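Local coordinates for acetaldehyde dehydrogenase (Acetylating) (Geobacillus thermoglucosidasius, PDB 5J78), which probably catalyses the NAD-dependent, coenzyme A-linked interconversion of acetaldehyde and acetyl-CoA, as an acetylating member of the aldehyde dehydrogenase family, at residues A[51-65]-A[149-161]. Residues are numbered along the deposited sequence; the frame is centred on the assembly and turned at random.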
loop_
_atom_site.group_PDB
_atom_site.type_symbol
_atom_site.label_atom_id
_atom_site.label_comp_id
_atom_site.label_asym_id
_atom_site.label_seq_id
_atom_site.Cartn_x
_atom_site.Cartn_y
_atom_site.Cartn_z
ATOM N N GLU A 51 -28.504 -23.761 4.120
ATOM C CA GLU A 51 -28.959 -23.174 5.374
ATOM C C GLU A 51 -30.431 -23.487 5.660
ATOM O O GLU A 51 -30.869 -23.437 6.811
ATOM C CB GLU A 51 -28.768 -21.648 5.366
ATOM C CG GLU A 51 -29.152 -21.021 6.723
ATOM C CD GLU A 51 -28.647 -19.591 6.950
ATOM O OE1 GLU A 51 -27.747 -19.113 6.219
ATOM O OE2 GLU A 51 -29.159 -18.936 7.894
ATOM N N LYS A 52 -31.191 -23.790 4.613
ATOM C CA LYS A 52 -32.610 -24.130 4.772
ATOM C C LYS A 52 -32.867 -25.557 5.263
ATOM O O LYS A 52 -33.988 -25.880 5.650
ATOM C CB LYS A 52 -33.338 -23.896 3.443
ATOM C CG LYS A 52 -33.365 -22.409 3.058
ATOM C CD LYS A 52 -34.063 -22.107 1.740
ATOM C CE LYS A 52 -34.115 -20.585 1.526
ATOM N NZ LYS A 52 -34.609 -20.214 0.173
ATOM N N MET A 53 -31.846 -26.411 5.277
ATOM C CA MET A 53 -32.055 -27.821 5.634
ATOM C C MET A 53 -32.223 -28.090 7.131
ATOM O O MET A 53 -31.794 -27.303 7.973
ATOM C CB MET A 53 -30.891 -28.668 5.113
ATOM C CG MET A 53 -30.732 -28.615 3.625
ATOM S SD MET A 53 -29.396 -29.702 3.068
ATOM C CE MET A 53 -29.504 -29.449 1.313
ATOM N N THR A 54 -32.850 -29.219 7.452
ATOM C CA THR A 54 -32.933 -29.702 8.833
ATOM C C THR A 54 -31.611 -30.258 9.354
ATOM O O THR A 54 -30.712 -30.610 8.580
ATOM C CB THR A 54 -33.964 -30.835 8.978
ATOM O OG1 THR A 54 -33.516 -31.960 8.224
ATOM C CG2 THR A 54 -35.361 -30.406 8.486
ATOM N N GLN A 55 -31.521 -30.366 10.677
ATOM C CA GLN A 55 -30.366 -30.932 11.332
ATOM C C GLN A 55 -30.069 -32.320 10.762
ATOM O O GLN A 55 -28.923 -32.652 10.462
ATOM C CB GLN A 55 -30.605 -31.003 12.838
ATOM C CG GLN A 55 -29.384 -31.430 13.650
ATOM C CD GLN A 55 -28.270 -30.396 13.603
ATOM O OE1 GLN A 55 -28.307 -29.397 14.318
ATOM N NE2 GLN A 55 -27.269 -30.641 12.765
ATOM N N SER A 56 -31.112 -33.117 10.576
ATOM C CA SER A 56 -30.930 -34.487 10.104
ATOM C C SER A 56 -30.420 -34.508 8.655
ATOM O O SER A 56 -29.633 -35.374 8.288
ATOM C CB SER A 56 -32.235 -35.282 10.236
ATOM O OG SER A 56 -32.485 -36.055 9.076
ATOM N N GLU A 57 -30.853 -33.545 7.850
ATOM C CA GLU A 57 -30.409 -33.457 6.465
ATOM C C GLU A 57 -28.952 -33.032 6.419
ATOM O O GLU A 57 -28.154 -33.593 5.659
ATOM C CB GLU A 57 -31.282 -32.492 5.675
ATOM C CG GLU A 57 -32.684 -33.009 5.417
ATOM C CD GLU A 57 -33.643 -31.934 4.916
ATOM O OE1 GLU A 57 -33.435 -30.739 5.209
ATOM O OE2 GLU A 57 -34.619 -32.285 4.218
ATOM N N ILE A 58 -28.600 -32.057 7.253
ATOM C CA ILE A 58 -27.202 -31.662 7.427
ATOM C C ILE A 58 -26.377 -32.847 7.910
ATOM O O ILE A 58 -25.309 -33.121 7.360
ATOM C CB ILE A 58 -27.048 -30.475 8.437
ATOM C CG1 ILE A 58 -27.744 -29.211 7.889
ATOM C CG2 ILE A 58 -25.571 -30.188 8.765
ATOM C CD1 ILE A 58 -27.063 -28.551 6.713
ATOM N N ASP A 59 -26.850 -33.540 8.945
ATOM C CA ASP A 59 -26.064 -34.625 9.518
ATOM C C ASP A 59 -25.843 -35.777 8.522
ATOM O O ASP A 59 -24.780 -36.390 8.529
ATOM C CB ASP A 59 -26.714 -35.157 10.794
ATOM C CG ASP A 59 -26.605 -34.174 11.968
ATOM O OD1 ASP A 59 -25.869 -33.167 11.874
ATOM O OD2 ASP A 59 -27.238 -34.436 13.003
ATOM N N LYS A 60 -26.823 -36.058 7.665
ATOM C CA LYS A 60 -26.639 -37.064 6.614
ATOM C C LYS A 60 -25.529 -36.662 5.632
ATOM O O LYS A 60 -24.720 -37.497 5.227
ATOM C CB LYS A 60 -27.943 -37.291 5.848
ATOM C CG LYS A 60 -28.940 -38.162 6.586
ATOM C CD LYS A 60 -30.268 -38.248 5.840
ATOM C CE LYS A 60 -31.357 -38.924 6.684
ATOM N NZ LYS A 60 -31.182 -40.402 6.828
ATOM N N ILE A 61 -25.505 -35.387 5.239
ATOM C CA ILE A 61 -24.441 -34.873 4.376
ATOM C C ILE A 61 -23.068 -35.039 5.047
ATOM O O ILE A 61 -22.124 -35.546 4.429
ATOM C CB ILE A 61 -24.691 -33.392 4.013
ATOM C CG1 ILE A 61 -25.961 -33.316 3.147
ATOM C CG2 ILE A 61 -23.454 -32.783 3.282
ATOM C CD1 ILE A 61 -26.542 -31.947 2.963
ATOM N N VAL A 62 -22.960 -34.646 6.314
ATOM C CA VAL A 62 -21.664 -34.712 7.004
ATOM C C VAL A 62 -21.177 -36.168 7.103
ATOM O O VAL A 62 -19.976 -36.465 6.944
ATOM C CB VAL A 62 -21.747 -34.079 8.404
ATOM C CG1 VAL A 62 -20.461 -34.268 9.176
ATOM C CG2 VAL A 62 -22.108 -32.551 8.300
ATOM N N GLU A 63 -22.118 -37.070 7.362
ATOM C CA GLU A 63 -21.812 -38.480 7.521
ATOM C C GLU A 63 -21.291 -39.074 6.206
ATOM O O GLU A 63 -20.302 -39.798 6.204
ATOM C CB GLU A 63 -23.048 -39.244 7.993
ATOM C CG GLU A 63 -22.863 -40.749 7.990
ATOM C CD GLU A 63 -24.100 -41.473 8.454
ATOM O OE1 GLU A 63 -25.185 -41.229 7.879
ATOM O OE2 GLU A 63 -23.983 -42.263 9.406
ATOM N N SER A 64 -21.960 -38.745 5.102
ATOM C CA SER A 64 -21.552 -39.195 3.782
ATOM C C SER A 64 -20.158 -38.675 3.442
ATOM O O SER A 64 -19.345 -39.399 2.876
ATOM C CB SER A 64 -22.562 -38.741 2.727
ATOM O OG SER A 64 -22.111 -39.048 1.415
ATOM N N MET A 65 -19.884 -37.418 3.782
ATOM C CA MET A 65 -18.553 -36.844 3.570
ATOM C C MET A 65 -17.517 -37.635 4.369
ATOM O O MET A 65 -16.471 -38.023 3.844
ATOM C CB MET A 65 -18.510 -35.364 3.976
ATOM C CG MET A 65 -19.284 -34.430 3.073
ATOM S SD MET A 65 -19.545 -32.784 3.838
ATOM C CE MET A 65 -17.854 -32.220 3.979
ATOM N N PHE A 149 -10.843 -32.294 7.380
ATOM C CA PHE A 149 -11.167 -31.689 8.674
ATOM C C PHE A 149 -12.003 -30.413 8.498
ATOM O O PHE A 149 -13.092 -30.297 9.057
ATOM C CB PHE A 149 -9.855 -31.429 9.441
ATOM C CG PHE A 149 -9.912 -30.266 10.388
ATOM C CD1 PHE A 149 -10.678 -30.324 11.560
ATOM C CD2 PHE A 149 -9.187 -29.117 10.122
ATOM C CE1 PHE A 149 -10.734 -29.228 12.430
ATOM C CE2 PHE A 149 -9.242 -28.022 10.982
ATOM C CZ PHE A 149 -10.020 -28.079 12.136
ATOM N N LYS A 150 -11.522 -29.487 7.671
ATOM C CA LYS A 150 -12.207 -28.209 7.473
ATOM C C LYS A 150 -13.541 -28.344 6.752
ATOM O O LYS A 150 -14.506 -27.622 7.058
ATOM C CB LYS A 150 -11.296 -27.238 6.716
ATOM C CG LYS A 150 -10.149 -26.745 7.572
ATOM C CD LYS A 150 -9.312 -25.671 6.881
ATOM C CE LYS A 150 -8.247 -25.149 7.840
ATOM N NZ LYS A 150 -7.335 -24.141 7.234
ATOM N N ALA A 151 -13.616 -29.254 5.792
ATOM C CA ALA A 151 -14.869 -29.433 5.064
ATOM C C ALA A 151 -15.951 -29.965 5.981
ATOM O O ALA A 151 -17.086 -29.496 5.928
ATOM C CB ALA A 151 -14.682 -30.370 3.874
ATOM N N LEU A 152 -15.604 -30.947 6.815
ATOM C CA LEU A 152 -16.561 -31.501 7.774
ATOM C C LEU A 152 -17.073 -30.421 8.767
ATOM O O LEU A 152 -18.269 -30.289 8.968
ATOM C CB LEU A 152 -15.938 -32.658 8.554
ATOM C CG LEU A 152 -15.731 -33.988 7.819
ATOM C CD1 LEU A 152 -14.873 -34.880 8.698
ATOM C CD2 LEU A 152 -17.066 -34.626 7.459
ATOM N N ILE A 153 -16.172 -29.664 9.394
ATOM C CA ILE A 153 -16.624 -28.688 10.393
ATOM C C ILE A 153 -17.343 -27.510 9.724
ATOM O O ILE A 153 -18.264 -26.940 10.301
ATOM C CB ILE A 153 -15.465 -28.150 11.284
ATOM C CG1 ILE A 153 -14.416 -27.353 10.494
ATOM C CG2 ILE A 153 -14.796 -29.292 12.086
ATOM C CD1 ILE A 153 -13.421 -26.614 11.421
ATOM N N ALA A 154 -16.949 -27.158 8.505
ATOM C CA ALA A 154 -17.620 -26.064 7.809
ATOM C C ALA A 154 -19.041 -26.436 7.431
ATOM O O ALA A 154 -19.965 -25.636 7.599
ATOM C CB ALA A 154 -16.841 -25.646 6.558
ATOM N N VAL A 155 -19.229 -27.643 6.901
ATOM C CA VAL A 155 -20.554 -28.025 6.410
ATOM C C VAL A 155 -21.497 -28.335 7.580
ATOM O O VAL A 155 -22.671 -27.998 7.539
ATOM C CB VAL A 155 -20.469 -29.228 5.446
ATOM C CG1 VAL A 155 -21.869 -29.759 5.072
ATOM C CG2 VAL A 155 -19.717 -28.824 4.192
ATOM N N LYS A 156 -20.973 -28.955 8.628
ATOM C CA LYS A 156 -21.770 -29.248 9.814
ATOM C C LYS A 156 -22.354 -27.956 10.417
ATOM O O LYS A 156 -23.476 -27.968 10.928
ATOM C CB LYS A 156 -20.915 -30.004 10.834
ATOM C CG LYS A 156 -21.538 -30.216 12.216
ATOM C CD LYS A 156 -22.689 -31.197 12.213
ATOM C CE LYS A 156 -23.478 -31.076 13.520
ATOM N NZ LYS A 156 -24.385 -32.233 13.802
ATOM N N ALA A 157 -21.617 -26.845 10.330
ATOM C CA ALA A 157 -22.117 -25.552 10.828
ATOM C C ALA A 157 -22.925 -24.789 9.776
ATOM O O ALA A 157 -23.350 -23.637 10.003
ATOM C CB ALA A 157 -20.958 -24.702 11.329
ATOM N N ARG A 158 -23.107 -25.438 8.627
ATOM C CA ARG A 158 -24.003 -25.007 7.543
ATOM C C ARG A 158 -23.420 -23.901 6.671
ATOM O O ARG A 158 -24.142 -23.057 6.144
ATOM C CB ARG A 158 -25.363 -24.578 8.103
ATOM C CG ARG A 158 -26.055 -25.678 8.924
ATOM C CD ARG A 158 -26.913 -25.114 10.038
ATOM N NE ARG A 158 -28.116 -24.497 9.508
ATOM C CZ ARG A 158 -28.751 -23.470 10.062
ATOM N NH1 ARG A 158 -28.323 -22.921 11.183
ATOM N NH2 ARG A 158 -29.839 -22.998 9.495
ATOM N N ASN A 159 -22.108 -23.954 6.489
ATOM C CA ASN A 159 -21.386 -23.045 5.615
ATOM C C ASN A 159 -21.000 -23.674 4.280
ATOM O O ASN A 159 -20.966 -24.898 4.151
ATOM C CB ASN A 159 -20.114 -22.570 6.324
ATOM C CG ASN A 159 -20.404 -22.024 7.695
ATOM O OD1 ASN A 159 -21.002 -20.950 7.831
ATOM N ND2 ASN A 159 -20.038 -22.777 8.719
ATOM N N ALA A 160 -20.687 -22.819 3.311
ATOM C CA ALA A 160 -19.918 -23.210 2.120
ATOM C C ALA A 160 -18.445 -22.986 2.443
ATOM O O ALA A 160 -18.128 -22.244 3.362
ATOM C CB ALA A 160 -20.339 -22.398 0.879
ATOM N N ILE A 161 -17.542 -23.624 1.710
ATOM C CA ILE A 161 -16.114 -23.414 1.944
ATOM C C ILE A 161 -15.367 -23.445 0.621
ATOM O O ILE A 161 -15.651 -24.290 -0.246
ATOM C CB ILE A 161 -15.517 -24.450 2.936
ATOM C CG1 ILE A 161 -14.026 -24.171 3.158
ATOM C CG2 ILE A 161 -15.721 -25.876 2.461
ATOM C CD1 ILE A 161 -13.534 -24.623 4.516
HETATM O O HOH W 1 -29.311 -26.230 7.819
HETATM O O HOH W 2 -26.847 -33.187 15.451
#
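Val-62 and Leu-152 mark where the helices at 55-65 and 149-156 run side by side, nearly antiparallel at 174°, their axes 9.5 Å apart at closest approach. Thr-54 and Glu-57 form a capping box at the start of the first helix, while Arg-158, with positive phi, ends the second in a Schellman motif. Between the two helices the packing is apolar. Met-65 bends at chi3 (64°), which brings CE against the opposite helix, 3.7 Å from Ala-151 CB and close to Val-155 CG2. Leu-152 CD2 touches both Met-65 CB and Val-62 CG1, and Val-62 CG2 rests 3.6 Å from Lys-156 CA. Lys-156 turns at chi2 and runs past Val-62 to a salt bridge, NZ to Asp-59 OD1 at 2.6 Å, meeting the syn side of the carboxylate but 30° out of its plane; Lys-108 O also accepts from this amine. Farther along, Arg-158 lays CG across Ile-58 CD1 at 3.8 Å. Its NH2 donates to Glu-51 O (2.9 Å), in the carbonyl plane and on a lone pair, while NE reaches a water held by Met-53 O. Replaced by an alanine, Arg-158 would probably leave Glu-51 O without this donor and a gap beside Ile-58. The Glu-51 carboxylate, its OE2 4.4 Å from Arg-158 NH2 but well out of the guanidinium plane, accepts from Gln-47. Tyr-104 of helix 89-107 touches Val-62, Leu-50 of helix 28-51 touches Ile-58 and Ile-61, and beyond Arg-158 strand 160-165 pairs in parallel with strand 124-138, consistent with the Rossmann-like coenzyme-binding domain of aldehyde dehydrogenases.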